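Local structure of 3-oxoacyl-[acyl-carrier-protein] synthase 2 (Rickettsia rickettsii, 4JGA) at residues G24-V29 with I95-A100; A100-A105 with G166-K171. The protein probably catalyses the decarboxylative condensation of malonyl-acyl carrier protein with a growing acyl chain, the elongation step of bacterial fatty acid synthesis. All coordinates share one frame; numbering follows the deposited sequence.

Interaction 1: G24-V29 with I95-A100; sequences GLVTPV and IHYGVA
Val26, at the end of a central beta strand, packs its two methyls against Tyr97 and Ala100, one turn apart on the buried side of helix 93-109. The segment begins on the strand at Gly24, which has no side chain and passes beside the next turn of the helix, its carbonyl oxygen packing on Ala101. Leu25 faces the opposite way, as alternation along a strand requires, and its side chain lies on Val371, Ile374 and Phe375 of helix 368-382. Val26 turns back to the helix and carries the contact. Its CG1 stands anti to the backbone N (chi1 180°), which leaves CG2 beside that nitrogen and sends the two methyls to different parts of the helix. Val26 CG2 rests against the methyl of Ala100, 3.9 Å from Ala100 CB, and also lies 4.0 Å from the carbonyl oxygen of Tyr97. Val26 CG1 meets the phenol ring obliquely, at 4.4 Å from Tyr97 CD1. The CA atoms of Val26 and Tyr97 are 6.4 Å apart, a close approach of strand to helix bridged by one branched side chain and held by apolar contact. At Thr27 the chain leaves the strand and bends off from the helix. Thr27 OG1 accepts from the backbone N of Val29, 3.1 Å away with an N-H...O angle of 148°, the mark of an ST turn, and this turn carries Pro28 and Val29 onto helix 358-361. The contact belongs to the layered alpha/beta architecture of the thiolase-like fold: helix 93-109 lies against the large mixed sheet, where Val26 is paired through its backbone with Ala258 of strand 257-265, while Ile95 and Val99 of helix 93-109 pack on helix 163-172.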
loop_
_atom_site.group_PDB
_atom_site.type_symbol
_atom_site.label_atom_id
_atom_site.label_comp_id
_atom_site.label_asym_id
_atom_site.label_seq_id
_atom_site.Cartn_x
_atom_site.Cartn_y
_atom_site.Cartn_z
ATOM N N GLY A 24 -17.135 -6.477 9.472
ATOM C CA GLY A 24 -17.338 -7.355 8.309
ATOM C C GLY A 24 -16.269 -8.431 8.227
ATOM O O GLY A 24 -15.064 -8.126 8.371
ATOM N N LEU A 25 -16.690 -9.678 7.974
ATOM C CA LEU A 25 -15.765 -10.816 7.938
ATOM C C LEU A 25 -16.103 -11.831 6.866
ATOM O O LEU A 25 -17.262 -12.207 6.700
ATOM C CB LEU A 25 -15.753 -11.546 9.292
ATOM C CG LEU A 25 -14.954 -10.945 10.410
ATOM C CD1 LEU A 25 -15.228 -11.722 11.697
ATOM C CD2 LEU A 25 -13.457 -10.936 10.108
ATOM N N VAL A 26 -15.074 -12.278 6.147
ATOM C CA VAL A 26 -15.117 -13.502 5.349
ATOM C C VAL A 26 -13.902 -14.323 5.750
ATOM O O VAL A 26 -12.763 -13.899 5.523
ATOM C CB VAL A 26 -15.068 -13.240 3.845
ATOM C CG1 VAL A 26 -15.105 -14.547 3.069
ATOM C CG2 VAL A 26 -16.254 -12.371 3.448
ATOM N N THR A 27 -14.146 -15.459 6.391
ATOM C CA THR A 27 -13.054 -16.257 6.959
ATOM C C THR A 27 -13.245 -17.754 6.683
ATOM O O THR A 27 -14.310 -18.183 6.261
ATOM C CB THR A 27 -12.924 -16.055 8.486
ATOM O OG1 THR A 27 -13.921 -16.827 9.164
ATOM C CG2 THR A 27 -13.003 -14.553 8.879
ATOM N N PRO A 28 -12.200 -18.545 6.886
ATOM C CA PRO A 28 -12.305 -19.970 6.724
ATOM C C PRO A 28 -13.302 -20.658 7.706
ATOM O O PRO A 28 -13.592 -21.832 7.536
ATOM C CB PRO A 28 -10.889 -20.451 7.003
ATOM C CG PRO A 28 -10.046 -19.337 6.560
ATOM C CD PRO A 28 -10.796 -18.120 6.995
ATOM N N VAL A 29 -13.814 -19.941 8.703
ATOM C CA VAL A 29 -14.889 -20.502 9.526
ATOM C C VAL A 29 -16.194 -19.719 9.463
ATOM O O VAL A 29 -17.050 -19.896 10.302
ATOM C CB VAL A 29 -14.440 -20.694 10.969
ATOM C CG1 VAL A 29 -13.295 -21.685 11.015
ATOM C CG2 VAL A 29 -14.032 -19.377 11.601
ATOM N N ILE A 95 -10.287 -9.121 -4.061
ATOM C CA ILE A 95 -11.256 -8.037 -4.180
ATOM C C ILE A 95 -12.684 -8.551 -3.865
ATOM O O ILE A 95 -13.452 -7.855 -3.204
ATOM C CB ILE A 95 -11.168 -7.338 -5.549
ATOM C CG1 ILE A 95 -9.847 -6.559 -5.607
ATOM C CG2 ILE A 95 -12.371 -6.435 -5.754
ATOM C CD1 ILE A 95 -9.434 -6.055 -6.977
ATOM N N HIS A 96 -13.013 -9.770 -4.293
ATOM C CA HIS A 96 -14.306 -10.341 -3.985
ATOM C C HIS A 96 -14.464 -10.422 -2.455
ATOM O O HIS A 96 -15.482 -10.025 -1.923
ATOM C CB HIS A 96 -14.482 -11.744 -4.520
ATOM C CG HIS A 96 -14.373 -11.878 -6.009
ATOM N ND1 HIS A 96 -14.364 -13.112 -6.624
ATOM C CD2 HIS A 96 -14.191 -10.970 -6.987
ATOM C CE1 HIS A 96 -14.235 -12.951 -7.931
ATOM N NE2 HIS A 96 -14.118 -11.662 -8.174
ATOM N N TYR A 97 -13.465 -10.962 -1.778
ATOM C CA TYR A 97 -13.535 -11.123 -0.344
ATOM C C TYR A 97 -13.607 -9.757 0.359
ATOM O O TYR A 97 -14.388 -9.573 1.286
ATOM C CB TYR A 97 -12.338 -11.901 0.189
ATOM C CG TYR A 97 -12.163 -13.299 -0.358
ATOM C CD1 TYR A 97 -13.244 -14.046 -0.864
ATOM C CD2 TYR A 97 -10.906 -13.894 -0.367
ATOM C CE1 TYR A 97 -13.063 -15.343 -1.341
ATOM C CE2 TYR A 97 -10.725 -15.186 -0.831
ATOM C CZ TYR A 97 -11.788 -15.898 -1.335
ATOM O OH TYR A 97 -11.561 -17.170 -1.781
ATOM N N GLY A 98 -12.794 -8.819 -0.105
ATOM C CA GLY A 98 -12.723 -7.455 0.446
ATOM C C GLY A 98 -14.058 -6.731 0.298
ATOM O O GLY A 98 -14.541 -6.124 1.238
ATOM N N VAL A 99 -14.647 -6.798 -0.872
ATOM C CA VAL A 99 -15.914 -6.126 -1.122
ATOM C C VAL A 99 -17.014 -6.758 -0.267
ATOM O O VAL A 99 -17.842 -6.051 0.279
ATOM C CB VAL A 99 -16.279 -6.145 -2.609
ATOM C CG1 VAL A 99 -17.675 -5.575 -2.839
ATOM C CG2 VAL A 99 -15.281 -5.310 -3.412
ATOM N N ALA A 100 -16.976 -8.070 -0.125
ATOM C CA ALA A 100 -17.944 -8.751 0.709
ATOM C C ALA A 100 -17.829 -8.311 2.192
ATOM O O ALA A 100 -18.831 -7.977 2.829
ATOM C CB ALA A 100 -17.793 -10.262 0.562
#

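Interaction 2: A100-A105 with G166-K171; sequences AAATEA and GLVSIK
Ala102 against Val168, with a lysine-threonine hydrogen bond beside them, makes a small helix-to-helix contact in the N-terminal half of the thiolase-like fold, where helices 93-109 and 163-172 pack against each other beside the large mixed sheet. The methyl of Ala102 points at the second helix and meets both branches of Val168, at 3.8 Å from Ala102 CB to Val168 CG2 and 4.1 Å to Val168 CG1. The small residue lets the backbones come close, with the CA atoms of Ala102 and Val168 7.2 Å apart. Beneath this pair lies the sheet: Ala102 also touches Val260 of strand 257-265, and Val168 touches Leu124 and Leu126 of strand 122-127. Elsewhere on helix 163-172, Leu167 and Ile170 pack on Met292 and His291 of the second subunit, so this helix joins the core to the dimer interface. Lys171 leaves its helix with CG anti to the backbone N (chi1 -174°) and stays extended, reaching across to Thr103 at about a right angle to that side chain. Its ammonium also bonds the backbone carbonyl of Phe79, while Thr103 OG1 is bonded to Val99 O one turn back. The lysine thus donates to an already held hydroxyl, with Lys171 NZ 2.9 Å from Thr103 OG1 and 3.5 Å from Thr103 CG2.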
loop_
_atom_site.group_PDB
_atom_site.type_symbol
_atom_site.label_atom_id
_atom_site.label_comp_id
_atom_site.label_asym_id
_atom_site.label_seq_id
_atom_site.Cartn_x
_atom_site.Cartn_y
_atom_site.Cartn_z
ATOM N N ALA A 100 -16.976 -8.070 -0.125
ATOM C CA ALA A 100 -17.944 -8.751 0.709
ATOM C C ALA A 100 -17.829 -8.311 2.192
ATOM O O ALA A 100 -18.831 -7.977 2.829
ATOM C CB ALA A 100 -17.793 -10.262 0.562
ATOM N N ALA A 101 -16.613 -8.305 2.732
ATOM C CA ALA A 101 -16.429 -7.889 4.117
ATOM C C ALA A 101 -16.814 -6.394 4.317
ATOM O O ALA A 101 -17.431 -6.023 5.317
ATOM C CB ALA A 101 -15.010 -8.158 4.578
ATOM N N ALA A 102 -16.466 -5.549 3.371
ATOM C CA ALA A 102 -16.760 -4.134 3.478
ATOM C C ALA A 102 -18.268 -3.887 3.383
ATOM O O ALA A 102 -18.794 -3.034 4.066
ATOM C CB ALA A 102 -16.048 -3.364 2.402
ATOM N N THR A 103 -18.940 -4.662 2.543
ATOM C CA THR A 103 -20.382 -4.535 2.382
ATOM C C THR A 103 -21.072 -4.875 3.721
ATOM O O THR A 103 -21.899 -4.094 4.203
ATOM C CB THR A 103 -20.908 -5.428 1.252
ATOM O OG1 THR A 103 -20.363 -4.966 -0.003
ATOM C CG2 THR A 103 -22.438 -5.396 1.221
ATOM N N GLU A 104 -20.663 -5.976 4.337
ATOM C CA GLU A 104 -21.161 -6.317 5.647
ATOM C C GLU A 104 -20.874 -5.187 6.698
ATOM O O GLU A 104 -21.775 -4.778 7.457
ATOM C CB GLU A 104 -20.575 -7.656 6.116
ATOM C CG GLU A 104 -21.164 -8.083 7.466
ATOM C CD GLU A 104 -20.576 -9.347 8.060
ATOM O OE1 GLU A 104 -19.568 -9.877 7.560
ATOM O OE2 GLU A 104 -21.136 -9.794 9.107
ATOM N N ALA A 105 -19.632 -4.680 6.738
ATOM C CA ALA A 105 -19.276 -3.640 7.683
ATOM C C ALA A 105 -20.086 -2.366 7.471
ATOM O O ALA A 105 -20.600 -1.793 8.424
ATOM C CB ALA A 105 -17.801 -3.323 7.613
ATOM N N GLY A 166 -11.146 1.186 -4.516
ATOM C CA GLY A 166 -11.862 1.733 -5.673
ATOM C C GLY A 166 -13.328 1.264 -5.779
ATOM O O GLY A 166 -14.232 2.075 -5.915
ATOM N N LEU A 167 -13.540 -0.051 -5.730
ATOM C CA LEU A 167 -14.865 -0.609 -5.911
ATOM C C LEU A 167 -15.812 -0.334 -4.751
ATOM O O LEU A 167 -16.992 -0.110 -4.990
ATOM C CB LEU A 167 -14.820 -2.110 -6.221
ATOM C CG LEU A 167 -14.370 -2.459 -7.650
ATOM C CD1 LEU A 167 -14.429 -3.974 -7.826
ATOM C CD2 LEU A 167 -15.261 -1.801 -8.671
ATOM N N VAL A 168 -15.306 -0.334 -3.524
ATOM C CA VAL A 168 -16.131 -0.027 -2.368
ATOM C C VAL A 168 -16.494 1.442 -2.468
ATOM O O VAL A 168 -17.631 1.807 -2.219
ATOM C CB VAL A 168 -15.423 -0.339 -1.056
ATOM C CG1 VAL A 168 -16.248 0.074 0.164
ATOM C CG2 VAL A 168 -15.114 -1.831 -0.982
ATOM N N SER A 169 -15.548 2.282 -2.893
ATOM C CA SER A 169 -15.830 3.707 -3.063
ATOM C C SER A 169 -16.958 3.915 -4.072
ATOM O O SER A 169 -17.878 4.698 -3.862
ATOM C CB SER A 169 -14.547 4.450 -3.498
ATOM O OG SER A 169 -14.807 5.747 -4.028
ATOM N N ILE A 170 -16.868 3.211 -5.184
ATOM C CA ILE A 170 -17.882 3.318 -6.220
ATOM C C ILE A 170 -19.234 2.810 -5.723
ATOM O O ILE A 170 -20.234 3.417 -5.955
ATOM C CB ILE A 170 -17.454 2.559 -7.470
ATOM C CG1 ILE A 170 -16.250 3.290 -8.104
ATOM C CG2 ILE A 170 -18.648 2.400 -8.464
ATOM C CD1 ILE A 170 -15.491 2.434 -9.112
ATOM N N LYS A 171 -19.229 1.686 -5.021
ATOM C CA LYS A 171 -20.440 1.105 -4.548
ATOM C C LYS A 171 -21.206 2.089 -3.694
ATOM O O LYS A 171 -22.421 2.206 -3.856
ATOM C CB LYS A 171 -20.148 -0.148 -3.713
ATOM C CG LYS A 171 -21.419 -0.895 -3.305
ATOM C CD LYS A 171 -21.147 -2.356 -2.915
ATOM C CE LYS A 171 -22.449 -3.084 -2.577
ATOM N NZ LYS A 171 -22.160 -4.494 -2.172
#

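In the fold
From the N terminus, strand 18-26 enters the middle of the large sheet, and interaction 1 closes a loop of 65 residues when helix 93-109 returns to pack on it. Interaction 2 follows in series: from the next turns of that helix the chain runs through strand 122-127 and closes a second loop, of 60 residues, at helix 163-172. The loops neither nest nor cross; they meet at Ala100, and their contact centres lie about 10 Å apart. Glu104 spans the junction, its OE1 probably hydrogen-bonded to the backbone N of Leu25. Helix 93-109 therefore links a central strand to a helix at the subunit interface.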